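PDB 5HMB: Azi13 from Streptomyces sahachiroi, which probably acts as a PaaI-family hotdog-fold thioesterase in azinomycin biosynthesis, hydrolysing an aromatic (naphthoate-type) polyketide thioester. Local coordinates for residues L18-E23 with A30-S35; W34-D39 with G92-T97; G45-G50 with A85-A90. One frame throughout, in Å; residues are numbered along the deposited sequence.

Contact 1 (L18-E23 with A30-S35); sequences LGLQFE and AVAYWS
A32 places its CB over the centre of the F22 ring, 3.9 Å from the centroid and almost on the ring normal, a CH-pi contact. A30 CB meets the same ring at its edge. L20 and W34 run side by side in the same direction, and L20 CD2 comes 3.5 Å from W34 CD1. L20 CD2 also touches A32 CB, which links the two clusters. E23 lies against Y33, with E23 CB 3.5 Å from Y33 CE2. The E23 chain leaves with CG anti to the backbone N and then folds at chi2 (67°), which brings its carboxylate carbon to the ring edge. These residues belong to the antiparallel beta hairpin of strands 21-26 and 29-35, part of the curved hotdog sheet. Q21 and Y33 form a hydrogen-bonded pair: Q21 N to Y33 O is 2.8 Å and Y33 N to Q21 O is 2.9 Å. F22 and A32 are the neighbouring non-hydrogen-bonded pair, so their side chains share a face. E23 N donates to V31 O at 2.7 Å. G19, just after helix 13-18, has positive phi and closes the helix in a Schellman motif. At the helix end, one water donates to both L18 O and S35 O. Helix 49-68 backs F22 with A62.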
ATOM      1  N   LEU A  18     -20.377  -2.350 -13.041  1.00 55.33           N
ATOM      2  CA  LEU A  18     -19.952  -1.113 -12.397  1.00 54.84           C
ATOM      3  C   LEU A  18     -20.547   0.120 -13.066  1.00 52.56           C
ATOM      4  O   LEU A  18     -20.577   1.183 -12.450  1.00 52.94           O
ATOM      5  CB  LEU A  18     -18.425  -1.011 -12.401  1.00 45.24           C
ATOM      6  CG  LEU A  18     -17.663  -2.045 -11.561  1.00 45.88           C
ATOM      7  CD1 LEU A  18     -16.149  -1.872 -11.730  1.00 41.73           C
ATOM      8  CD2 LEU A  18     -18.070  -1.982 -10.075  1.00 41.66           C
ATOM      9  N   GLY A  19     -21.021   0.003 -14.300  1.00 55.18           N
ATOM     10  CA  GLY A  19     -21.568   1.149 -14.993  1.00 50.09           C
ATOM     11  C   GLY A  19     -20.538   2.084 -15.576  1.00 59.36           C
ATOM     12  O   GLY A  19     -20.874   3.222 -15.918  1.00 57.82           O
ATOM     13  N   LEU A  20     -19.290   1.645 -15.699  1.00 48.98           N
ATOM     14  CA  LEU A  20     -18.251   2.498 -16.258  1.00 46.72           C
ATOM     15  C   LEU A  20     -18.505   2.776 -17.730  1.00 59.07           C
ATOM     16  O   LEU A  20     -18.844   1.873 -18.496  1.00 61.84           O
ATOM     17  CB  LEU A  20     -16.883   1.841 -16.110  1.00 51.27           C
ATOM     18  CG  LEU A  20     -16.255   1.794 -14.733  1.00 43.97           C
ATOM     19  CD1 LEU A  20     -14.917   1.093 -14.855  1.00 41.17           C
ATOM     20  CD2 LEU A  20     -16.073   3.205 -14.217  1.00 42.10           C
ATOM     21  N   GLN A  21     -18.313   4.030 -18.133  1.00 55.89           N
ATOM     22  CA  GLN A  21     -18.405   4.416 -19.539  1.00 58.85           C
ATOM     23  C   GLN A  21     -17.108   5.110 -19.917  1.00 53.64           C
ATOM     24  O   GLN A  21     -16.836   6.221 -19.455  1.00 57.99           O
ATOM     25  CB  GLN A  21     -19.610   5.318 -19.793  1.00 57.09           C
ATOM     26  CG  GLN A  21     -20.909   4.754 -19.230  1.00 63.55           C
ATOM     27  CD  GLN A  21     -22.086   4.941 -20.165  1.00 88.83           C
ATOM     28  OE1 GLN A  21     -22.990   5.735 -19.891  1.00107.18           O
ATOM     29  NE2 GLN A  21     -22.087   4.204 -21.276  1.00 89.31           N
ATOM     30  N   PHE A  22     -16.309   4.458 -20.749  1.00 58.19           N
ATOM     31  CA  PHE A  22     -14.992   4.979 -21.075  1.00 56.20           C
ATOM     32  C   PHE A  22     -15.087   6.087 -22.110  1.00 58.08           C
ATOM     33  O   PHE A  22     -15.705   5.919 -23.165  1.00 64.76           O
ATOM     34  CB  PHE A  22     -14.080   3.855 -21.555  1.00 46.32           C
ATOM     35  CG  PHE A  22     -13.452   3.092 -20.433  1.00 45.12           C
ATOM     36  CD1 PHE A  22     -14.167   2.126 -19.750  1.00 51.72           C
ATOM     37  CD2 PHE A  22     -12.171   3.388 -20.017  1.00 48.17           C
ATOM     38  CE1 PHE A  22     -13.598   1.432 -18.694  1.00 43.02           C
ATOM     39  CE2 PHE A  22     -11.598   2.704 -18.965  1.00 43.03           C
ATOM     40  CZ  PHE A  22     -12.314   1.721 -18.305  1.00 47.29           C
ATOM     41  N   GLU A  23     -14.499   7.231 -21.778  1.00 54.84           N
ATOM     42  CA  GLU A  23     -14.385   8.355 -22.692  1.00 59.78           C
ATOM     43  C   GLU A  23     -13.095   8.303 -23.492  1.00 60.82           C
ATOM     44  O   GLU A  23     -13.046   8.807 -24.619  1.00 64.50           O
ATOM     45  CB  GLU A  23     -14.459   9.670 -21.902  1.00 64.98           C
ATOM     46  CG  GLU A  23     -14.508  10.949 -22.733  1.00 82.65           C
ATOM     47  CD  GLU A  23     -15.792  11.087 -23.537  1.00 94.69           C
ATOM     48  OE1 GLU A  23     -15.782  11.820 -24.552  1.00 99.54           O
ATOM     49  OE2 GLU A  23     -16.808  10.463 -23.159  1.00 86.83           O
ATOM     50  N   ALA A  30      -6.437   6.774 -19.569  1.00 43.33           N
ATOM     51  CA  ALA A  30      -7.782   6.252 -19.746  1.00 46.20           C
ATOM     52  C   ALA A  30      -8.713   7.032 -18.828  1.00 51.90           C
ATOM     53  O   ALA A  30      -8.323   7.383 -17.712  1.00 50.72           O
ATOM     54  CB  ALA A  30      -7.859   4.752 -19.446  1.00 48.66           C
ATOM     55  N   VAL A  31      -9.928   7.325 -19.306  1.00 47.98           N
ATOM     56  CA  VAL A  31     -10.900   8.154 -18.590  1.00 46.16           C
ATOM     57  C   VAL A  31     -12.263   7.484 -18.676  1.00 51.01           C
ATOM     58  O   VAL A  31     -12.729   7.162 -19.774  1.00 52.33           O
ATOM     59  CB  VAL A  31     -10.994   9.577 -19.174  1.00 54.84           C
ATOM     60  CG1 VAL A  31     -12.086  10.366 -18.453  1.00 50.84           C
ATOM     61  CG2 VAL A  31      -9.657  10.300 -19.110  1.00 43.14           C
ATOM     62  N   ALA A  32     -12.911   7.287 -17.531  1.00 39.52           N
ATOM     63  CA  ALA A  32     -14.242   6.698 -17.513  1.00 46.45           C
ATOM     64  C   ALA A  32     -15.148   7.479 -16.577  1.00 55.70           C
ATOM     65  O   ALA A  32     -14.700   8.001 -15.550  1.00 53.58           O
ATOM     66  CB  ALA A  32     -14.210   5.227 -17.085  1.00 44.36           C
ATOM     67  N   TYR A  33     -16.423   7.551 -16.944  1.00 54.26           N
ATOM     68  CA  TYR A  33     -17.453   8.173 -16.132  1.00 53.66           C
ATOM     69  C   TYR A  33     -18.321   7.082 -15.535  1.00 54.38           C
ATOM     70  O   TYR A  33     -18.479   6.008 -16.123  1.00 59.39           O
ATOM     71  CB  TYR A  33     -18.329   9.127 -16.955  1.00 59.37           C
ATOM     72  CG  TYR A  33     -17.564  10.212 -17.678  1.00 62.54           C
ATOM     73  CD1 TYR A  33     -17.024  11.286 -16.983  1.00 65.09           C
ATOM     74  CD2 TYR A  33     -17.387  10.168 -19.059  1.00 69.16           C
ATOM     75  CE1 TYR A  33     -16.321  12.291 -17.634  1.00 61.70           C
ATOM     76  CE2 TYR A  33     -16.687  11.170 -19.723  1.00 65.09           C
ATOM     77  CZ  TYR A  33     -16.157  12.227 -19.002  1.00 74.79           C
ATOM     78  OH  TYR A  33     -15.464  13.225 -19.643  1.00 72.28           O
ATOM     79  N   TRP A  34     -18.887   7.366 -14.372  1.00 43.58           N
ATOM     80  CA  TRP A  34     -19.791   6.442 -13.698  1.00 47.57           C
ATOM     81  C   TRP A  34     -20.491   7.206 -12.580  1.00 52.16           C
ATOM     82  O   TRP A  34     -20.179   8.368 -12.303  1.00 53.30           O
ATOM     83  CB  TRP A  34     -19.044   5.224 -13.160  1.00 48.83           C
ATOM     84  CG  TRP A  34     -17.932   5.559 -12.207  1.00 45.26           C
ATOM     85  CD1 TRP A  34     -16.759   6.206 -12.499  1.00 40.14           C
ATOM     86  CD2 TRP A  34     -17.876   5.239 -10.808  1.00 38.17           C
ATOM     87  NE1 TRP A  34     -15.984   6.307 -11.363  1.00 40.41           N
ATOM     88  CE2 TRP A  34     -16.651   5.727 -10.314  1.00 39.58           C
ATOM     89  CE3 TRP A  34     -18.745   4.578  -9.929  1.00 44.30           C
ATOM     90  CZ2 TRP A  34     -16.269   5.571  -8.985  1.00 36.80           C
ATOM     91  CZ3 TRP A  34     -18.363   4.423  -8.613  1.00 46.17           C
ATOM     92  CH2 TRP A  34     -17.130   4.913  -8.155  1.00 45.61           C
ATOM     93  N   SER A  35     -21.433   6.533 -11.929  1.00 51.99           N
ATOM     94  CA  SER A  35     -22.254   7.162 -10.912  1.00 57.43           C
ATOM     95  C   SER A  35     -22.493   6.200  -9.762  1.00 56.46           C
ATOM     96  O   SER A  35     -22.538   4.985  -9.955  1.00 53.09           O
ATOM     97  CB  SER A  35     -23.599   7.605 -11.479  1.00 59.02           C
ATOM     98  OG  SER A  35     -24.447   8.015 -10.419  1.00 81.25           O
TER
HETATM   99  O   HOH W   1     -22.138   3.332 -12.233  1.00 52.40           O

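Contact 2 (W34-D39 with G92-T97); sequences WSVRAD and GRLTST
W34 and L94 face each other as an antiparallel hydrogen-bonded pair. W34 N donates to L94 O at 3.0 Å, and L94 N donates to W34 O at 2.7 Å. The pair joins strand 29-35 to strand 93-100, neighbours in the curved sheet of the hotdog fold, although more than fifty residues separate them in the chain. Farther along, the first segment runs as loop into a 3-10 segment that starts at A38.

The W34 and L94 side chains lie on the same face of the sheet. L94 CD1 sits over one face of the indole, 3.7 Å from the centroid of the six-membered ring, in a CH-pi contact offset toward the rim. L94 CG is anti to its carbonyl carbon (chi1 -48°), and from there CD1 reaches both the indole and V36. V36 CG2 approaches L94 CD1 to 3.8 Å. V51 and V55 of helix 49-68 also pack on W34, so the indole lies between sheet and helix.

Within the first segment, and not across the contact, R37 meets D39 side-on. R37 NE donates to D39 OD1 at 3.0 Å, using the syn lone pair of that oxygen. R37 NH2 bonds to D39 OD2, completing a two-nitrogen salt bridge, and also to H17 O, which would help fix the guanidinium. S96 OG is tied to T114 OG1 on strand 107-115. At the indole edge, W34 NE1 donates to S96 OG at 2.9 Å, with the oxygen 17° out of the ring plane.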
ATOM      1  N   TRP A  34     -18.887   7.366 -14.372  1.00 43.58           N
ATOM      2  CA  TRP A  34     -19.791   6.442 -13.698  1.00 47.57           C
ATOM      3  C   TRP A  34     -20.491   7.206 -12.580  1.00 52.16           C
ATOM      4  O   TRP A  34     -20.179   8.368 -12.303  1.00 53.30           O
ATOM      5  CB  TRP A  34     -19.044   5.224 -13.160  1.00 48.83           C
ATOM      6  CG  TRP A  34     -17.932   5.559 -12.207  1.00 45.26           C
ATOM      7  CD1 TRP A  34     -16.759   6.206 -12.499  1.00 40.14           C
ATOM      8  CD2 TRP A  34     -17.876   5.239 -10.808  1.00 38.17           C
ATOM      9  NE1 TRP A  34     -15.984   6.307 -11.363  1.00 40.41           N
ATOM     10  CE2 TRP A  34     -16.651   5.727 -10.314  1.00 39.58           C
ATOM     11  CE3 TRP A  34     -18.745   4.578  -9.929  1.00 44.30           C
ATOM     12  CZ2 TRP A  34     -16.269   5.571  -8.985  1.00 36.80           C
ATOM     13  CZ3 TRP A  34     -18.363   4.423  -8.613  1.00 46.17           C
ATOM     14  CH2 TRP A  34     -17.130   4.913  -8.155  1.00 45.61           C
ATOM     15  N   SER A  35     -21.433   6.533 -11.929  1.00 51.99           N
ATOM     16  CA  SER A  35     -22.254   7.162 -10.912  1.00 57.43           C
ATOM     17  C   SER A  35     -22.493   6.200  -9.762  1.00 56.46           C
ATOM     18  O   SER A  35     -22.538   4.985  -9.955  1.00 53.09           O
ATOM     19  CB  SER A  35     -23.599   7.605 -11.479  1.00 59.02           C
ATOM     20  OG  SER A  35     -24.447   8.015 -10.419  1.00 81.25           O
ATOM     21  N   VAL A  36     -22.638   6.760  -8.559  1.00 47.43           N
ATOM     22  CA  VAL A  36     -23.074   5.973  -7.415  1.00 53.77           C
ATOM     23  C   VAL A  36     -24.516   5.530  -7.634  1.00 63.64           C
ATOM     24  O   VAL A  36     -25.352   6.297  -8.129  1.00 64.90           O
ATOM     25  CB  VAL A  36     -22.934   6.790  -6.118  1.00 51.58           C
ATOM     26  CG1 VAL A  36     -23.088   5.894  -4.919  1.00 43.98           C
ATOM     27  CG2 VAL A  36     -21.594   7.521  -6.086  1.00 56.76           C
ATOM     28  N   ARG A  37     -24.816   4.285  -7.277  1.00 58.68           N
ATOM     29  CA  ARG A  37     -26.146   3.725  -7.469  1.00 54.73           C
ATOM     30  C   ARG A  37     -26.579   3.030  -6.195  1.00 64.25           C
ATOM     31  O   ARG A  37     -25.756   2.687  -5.343  1.00 67.88           O
ATOM     32  CB  ARG A  37     -26.198   2.714  -8.632  1.00 56.50           C
ATOM     33  CG  ARG A  37     -25.878   3.269  -9.995  1.00 51.98           C
ATOM     34  CD  ARG A  37     -26.167   2.222 -11.089  1.00 61.68           C
ATOM     35  NE  ARG A  37     -25.846   0.858 -10.661  1.00 67.18           N
ATOM     36  CZ  ARG A  37     -24.870   0.115 -11.180  1.00 64.88           C
ATOM     37  NH1 ARG A  37     -24.116   0.591 -12.158  1.00 63.17           N
ATOM     38  NH2 ARG A  37     -24.654  -1.114 -10.728  1.00 65.42           N
ATOM     39  N   ALA A  38     -27.890   2.808  -6.089  1.00 74.65           N
ATOM     40  CA  ALA A  38     -28.450   2.197  -4.888  1.00 71.09           C
ATOM     41  C   ALA A  38     -27.837   0.823  -4.617  1.00 65.91           C
ATOM     42  O   ALA A  38     -27.527   0.493  -3.467  1.00 71.43           O
ATOM     43  CB  ALA A  38     -29.971   2.097  -5.019  1.00 70.20           C
ATOM     44  N   ASP A  39     -27.650   0.012  -5.658  1.00 64.37           N
ATOM     45  CA  ASP A  39     -27.110  -1.335  -5.482  1.00 70.47           C
ATOM     46  C   ASP A  39     -25.605  -1.359  -5.231  1.00 66.22           C
ATOM     47  O   ASP A  39     -25.066  -2.424  -4.909  1.00 59.60           O
ATOM     48  CB  ASP A  39     -27.435  -2.203  -6.704  1.00 69.12           C
ATOM     49  CG  ASP A  39     -26.991  -1.572  -8.007  1.00 71.68           C
ATOM     50  OD1 ASP A  39     -26.920  -0.326  -8.069  1.00 73.34           O
ATOM     51  OD2 ASP A  39     -26.717  -2.321  -8.969  1.00 66.21           O
ATOM     52  N   GLY A  92     -23.748  12.721  -7.875  1.00 50.36           N
ATOM     53  CA  GLY A  92     -23.710  12.839  -9.317  1.00 55.97           C
ATOM     54  C   GLY A  92     -22.632  12.021  -9.995  1.00 57.93           C
ATOM     55  O   GLY A  92     -22.330  10.905  -9.557  1.00 54.41           O
ATOM     56  N   ARG A  93     -22.052  12.571 -11.063  1.00 55.56           N
ATOM     57  CA  ARG A  93     -21.193  11.821 -11.972  1.00 56.59           C
ATOM     58  C   ARG A  93     -19.725  11.882 -11.564  1.00 62.35           C
ATOM     59  O   ARG A  93     -19.129  12.962 -11.494  1.00 55.42           O
ATOM     60  CB  ARG A  93     -21.327  12.344 -13.400  1.00 54.44           C
ATOM     61  CG  ARG A  93     -20.237  11.801 -14.311  1.00 61.03           C
ATOM     62  CD  ARG A  93     -20.154  12.540 -15.631  1.00 66.82           C
ATOM     63  NE  ARG A  93     -21.219  12.146 -16.548  1.00 74.63           N
ATOM     64  CZ  ARG A  93     -21.236  12.460 -17.841  1.00 87.43           C
ATOM     65  NH1 ARG A  93     -20.240  13.167 -18.368  1.00 90.15           N
ATOM     66  NH2 ARG A  93     -22.244  12.064 -18.610  1.00 92.94           N
ATOM     67  N   LEU A  94     -19.132  10.713 -11.359  1.00 56.06           N
ATOM     68  CA  LEU A  94     -17.724  10.590 -11.019  1.00 49.69           C
ATOM     69  C   LEU A  94     -16.899  10.362 -12.286  1.00 53.85           C
ATOM     70  O   LEU A  94     -17.355   9.712 -13.230  1.00 53.02           O
ATOM     71  CB  LEU A  94     -17.537   9.440 -10.022  1.00 41.17           C
ATOM     72  CG  LEU A  94     -18.540   9.502  -8.869  1.00 54.58           C
ATOM     73  CD1 LEU A  94     -18.393   8.308  -7.939  1.00 45.25           C
ATOM     74  CD2 LEU A  94     -18.390  10.828  -8.111  1.00 44.00           C
ATOM     75  N   THR A  95     -15.690  10.924 -12.308  1.00 47.44           N
ATOM     76  CA  THR A  95     -14.751  10.768 -13.414  1.00 47.73           C
ATOM     77  C   THR A  95     -13.460  10.148 -12.897  1.00 50.79           C
ATOM     78  O   THR A  95     -12.792  10.737 -12.038  1.00 50.81           O
ATOM     79  CB  THR A  95     -14.441  12.117 -14.068  1.00 49.85           C
ATOM     80  OG1 THR A  95     -15.654  12.728 -14.516  1.00 52.22           O
ATOM     81  CG2 THR A  95     -13.509  11.923 -15.250  1.00 49.10           C
ATOM     82  N   SER A  96     -13.085   8.986 -13.437  1.00 41.92           N
ATOM     83  CA  SER A  96     -11.870   8.287 -13.020  1.00 42.45           C
ATOM     84  C   SER A  96     -10.821   8.332 -14.118  1.00 45.48           C
ATOM     85  O   SER A  96     -11.068   7.882 -15.245  1.00 46.96           O
ATOM     86  CB  SER A  96     -12.174   6.843 -12.642  1.00 41.57           C
ATOM     87  OG  SER A  96     -13.105   6.826 -11.577  1.00 42.29           O
ATOM     88  N   THR A  97      -9.636   8.827 -13.775  1.00 45.16           N
ATOM     89  CA  THR A  97      -8.564   9.032 -14.743  1.00 42.41           C
ATOM     90  C   THR A  97      -7.326   8.272 -14.301  1.00 49.86           C
ATOM     91  O   THR A  97      -6.813   8.500 -13.200  1.00 47.68           O
ATOM     92  CB  THR A  97      -8.258  10.519 -14.882  1.00 46.33           C
ATOM     93  OG1 THR A  97      -9.453  11.187 -15.297  1.00 48.92           O
ATOM     94  CG2 THR A  97      -7.153  10.746 -15.889  1.00 45.90           C
TER

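Contact 3 (G45-G50 with A85-A90); sequences GILHGG and APATVA
P86 starts the contact: its ring carbon CB rests against I46 CG2 at 4.0 Å, the two side chains crossing at a slant. A87 follows with the backbone bond between the segments. A87 O accepts from L47 N at 2.8 Å, with an N-H...O angle of 161°. The same oxygen takes a CA-H...O contact from I46 CA at 3.4 Å. A87 CB lies 4.2 Å from L47 CB, and V36 packs on both residues.

The first segment leads into helix 49-68, the long helix that the hotdog sheet wraps. H48 is its N-cap: H48 ND1 accepts from G50 N at 2.9 Å, with the donor near the plane of the imidazole. H48 NE2 bonds to S58 OG of the second subunit, so this helix start lies at the subunit interface. H48-G49-G50 matches the HGG motif of PaaI-type thioesterases, so this helix start probably lies beside the active site, as in relatives.

T88 comes next. With chi1 64°, T88 CG2 is anti to the carbonyl carbon, and this methyl meets G45 O at 3.6 Å and I46 CG2 at 3.9 Å. T88 OG1 bonds to D91 OD1 and takes a weak bond from A90 N at the start of the 3-10 segment.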
ATOM      1  N   GLY A  45     -25.728   4.049   3.346  1.00 68.62           N
ATOM      2  CA  GLY A  45     -26.065   4.939   2.248  1.00 69.57           C
ATOM      3  C   GLY A  45     -24.917   5.558   1.472  1.00 75.04           C
ATOM      4  O   GLY A  45     -25.162   6.463   0.663  1.00 70.77           O
ATOM      5  N   ILE A  46     -23.677   5.114   1.673  1.00 57.26           N
ATOM      6  CA  ILE A  46     -22.560   5.608   0.879  1.00 62.41           C
ATOM      7  C   ILE A  46     -21.986   4.471   0.034  1.00 52.43           C
ATOM      8  O   ILE A  46     -22.243   3.284   0.258  1.00 53.96           O
ATOM      9  CB  ILE A  46     -21.462   6.250   1.745  1.00 53.34           C
ATOM     10  CG1 ILE A  46     -20.830   5.206   2.649  1.00 60.28           C
ATOM     11  CG2 ILE A  46     -22.038   7.384   2.570  1.00 62.06           C
ATOM     12  CD1 ILE A  46     -19.836   5.787   3.606  1.00 69.47           C
ATOM     13  N   LEU A  47     -21.209   4.856  -0.969  1.00 49.17           N
ATOM     14  CA  LEU A  47     -20.611   3.881  -1.869  1.00 50.16           C
ATOM     15  C   LEU A  47     -19.763   2.875  -1.101  1.00 46.32           C
ATOM     16  O   LEU A  47     -18.912   3.253  -0.293  1.00 46.10           O
ATOM     17  CB  LEU A  47     -19.760   4.596  -2.911  1.00 51.15           C
ATOM     18  CG  LEU A  47     -19.241   3.722  -4.053  1.00 44.63           C
ATOM     19  CD1 LEU A  47     -20.396   3.090  -4.825  1.00 41.93           C
ATOM     20  CD2 LEU A  47     -18.347   4.536  -4.961  1.00 47.56           C
ATOM     21  N   HIS A  48     -20.028   1.590  -1.339  1.00 49.79           N
ATOM     22  CA  HIS A  48     -19.144   0.521  -0.886  1.00 43.42           C
ATOM     23  C   HIS A  48     -17.722   0.809  -1.350  1.00 48.31           C
ATOM     24  O   HIS A  48     -17.502   1.214  -2.493  1.00 41.87           O
ATOM     25  CB  HIS A  48     -19.638  -0.814  -1.450  1.00 48.80           C
ATOM     26  CG  HIS A  48     -19.042  -2.019  -0.803  1.00 48.92           C
ATOM     27  ND1 HIS A  48     -17.731  -2.406  -1.004  1.00 47.67           N
ATOM     28  CD2 HIS A  48     -19.588  -2.952   0.012  1.00 50.07           C
ATOM     29  CE1 HIS A  48     -17.496  -3.518  -0.332  1.00 45.36           C
ATOM     30  NE2 HIS A  48     -18.606  -3.868   0.298  1.00 50.45           N
ATOM     31  N   GLY A  49     -16.761   0.638  -0.442  1.00 41.58           N
ATOM     32  CA  GLY A  49     -15.384   0.953  -0.768  1.00 37.45           C
ATOM     33  C   GLY A  49     -14.815   0.064  -1.859  1.00 45.24           C
ATOM     34  O   GLY A  49     -13.998   0.514  -2.657  1.00 35.07           O
ATOM     35  N   GLY A  50     -15.223  -1.209  -1.898  1.00 35.45           N
ATOM     36  CA  GLY A  50     -14.770  -2.094  -2.958  1.00 44.01           C
ATOM     37  C   GLY A  50     -15.101  -1.580  -4.342  1.00 41.82           C
ATOM     38  O   GLY A  50     -14.360  -1.836  -5.288  1.00 45.93           O
ATOM     39  N   ALA A  85     -13.410  10.817   0.520  1.00 48.20           N
ATOM     40  CA  ALA A  85     -14.667  11.453   0.882  1.00 60.09           C
ATOM     41  C   ALA A  85     -15.784  10.461   0.621  1.00 54.11           C
ATOM     42  O   ALA A  85     -15.655   9.615  -0.270  1.00 54.02           O
ATOM     43  CB  ALA A  85     -14.906  12.749   0.090  1.00 55.30           C
ATOM     44  N   PRO A  86     -16.872  10.521   1.386  1.00 50.17           N
ATOM     45  CA  PRO A  86     -18.003   9.631   1.105  1.00 46.54           C
ATOM     46  C   PRO A  86     -18.676  10.060  -0.186  1.00 59.79           C
ATOM     47  O   PRO A  86     -18.912  11.249  -0.411  1.00 69.19           O
ATOM     48  CB  PRO A  86     -18.930   9.824   2.315  1.00 58.09           C
ATOM     49  CG  PRO A  86     -18.177  10.710   3.276  1.00 57.75           C
ATOM     50  CD  PRO A  86     -17.164  11.453   2.487  1.00 55.57           C
ATOM     51  N   ALA A  87     -18.965   9.085  -1.043  1.00 49.53           N
ATOM     52  CA  ALA A  87     -19.717   9.312  -2.267  1.00 48.67           C
ATOM     53  C   ALA A  87     -21.107   8.715  -2.106  1.00 50.16           C
ATOM     54  O   ALA A  87     -21.255   7.597  -1.604  1.00 44.16           O
ATOM     55  CB  ALA A  87     -19.005   8.698  -3.479  1.00 53.04           C
ATOM     56  N   THR A  88     -22.129   9.476  -2.499  1.00 50.27           N
ATOM     57  CA  THR A  88     -23.516   9.021  -2.443  1.00 48.13           C
ATOM     58  C   THR A  88     -24.165   9.209  -3.801  1.00 54.35           C
ATOM     59  O   THR A  88     -23.578   9.782  -4.728  1.00 51.76           O
ATOM     60  CB  THR A  88     -24.342   9.800  -1.413  1.00 55.41           C
ATOM     61  OG1 THR A  88     -24.409  11.167  -1.835  1.00 49.83           O
ATOM     62  CG2 THR A  88     -23.709   9.726  -0.056  1.00 45.65           C
ATOM     63  N   VAL A  89     -25.418   8.757  -3.892  1.00 51.08           N
ATOM     64  CA  VAL A  89     -26.203   8.983  -5.099  1.00 50.65           C
ATOM     65  C   VAL A  89     -26.335  10.472  -5.379  1.00 51.21           C
ATOM     66  O   VAL A  89     -26.331  10.903  -6.539  1.00 50.43           O
ATOM     67  CB  VAL A  89     -27.573   8.302  -4.960  1.00 52.83           C
ATOM     68  CG1 VAL A  89     -27.391   6.804  -4.861  1.00 65.89           C
ATOM     69  CG2 VAL A  89     -28.279   8.810  -3.731  1.00 70.26           C
ATOM     70  N   ALA A  90     -26.415  11.286  -4.326  1.00 53.23           N
ATOM     71  CA  ALA A  90     -26.578  12.722  -4.501  1.00 54.86           C
ATOM     72  C   ALA A  90     -25.373  13.358  -5.169  1.00 58.64           C
ATOM     73  O   ALA A  90     -25.484  14.475  -5.682  1.00 59.65           O
ATOM     74  CB  ALA A  90     -26.835  13.395  -3.144  1.00 56.22           C
TER

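How the contacts relate
Contacts 1 and 2 are successive pairings of strand 29-35, one on each of its edges, and share W34 and S35. Their centres are about 8 Å apart. A probable backbone hydrogen bond, A32 O to S96 N at 2.8 Å, extends the contact 2 pairing back to a residue of contact 1. Contact 3 is nested in the chain loop closed by contact 2, with centres about 9 Å apart. V36 CG2 lies 3.3 Å from T88 O there. W34 CH2 packs on L47 CD2 at 3.4 Å, so the indole reaches all three contacts. The centres of contacts 1 and 3 are about 16 Å apart. Contact 3 holds the start of helix 49-68, probably beside the active site at the subunit interface.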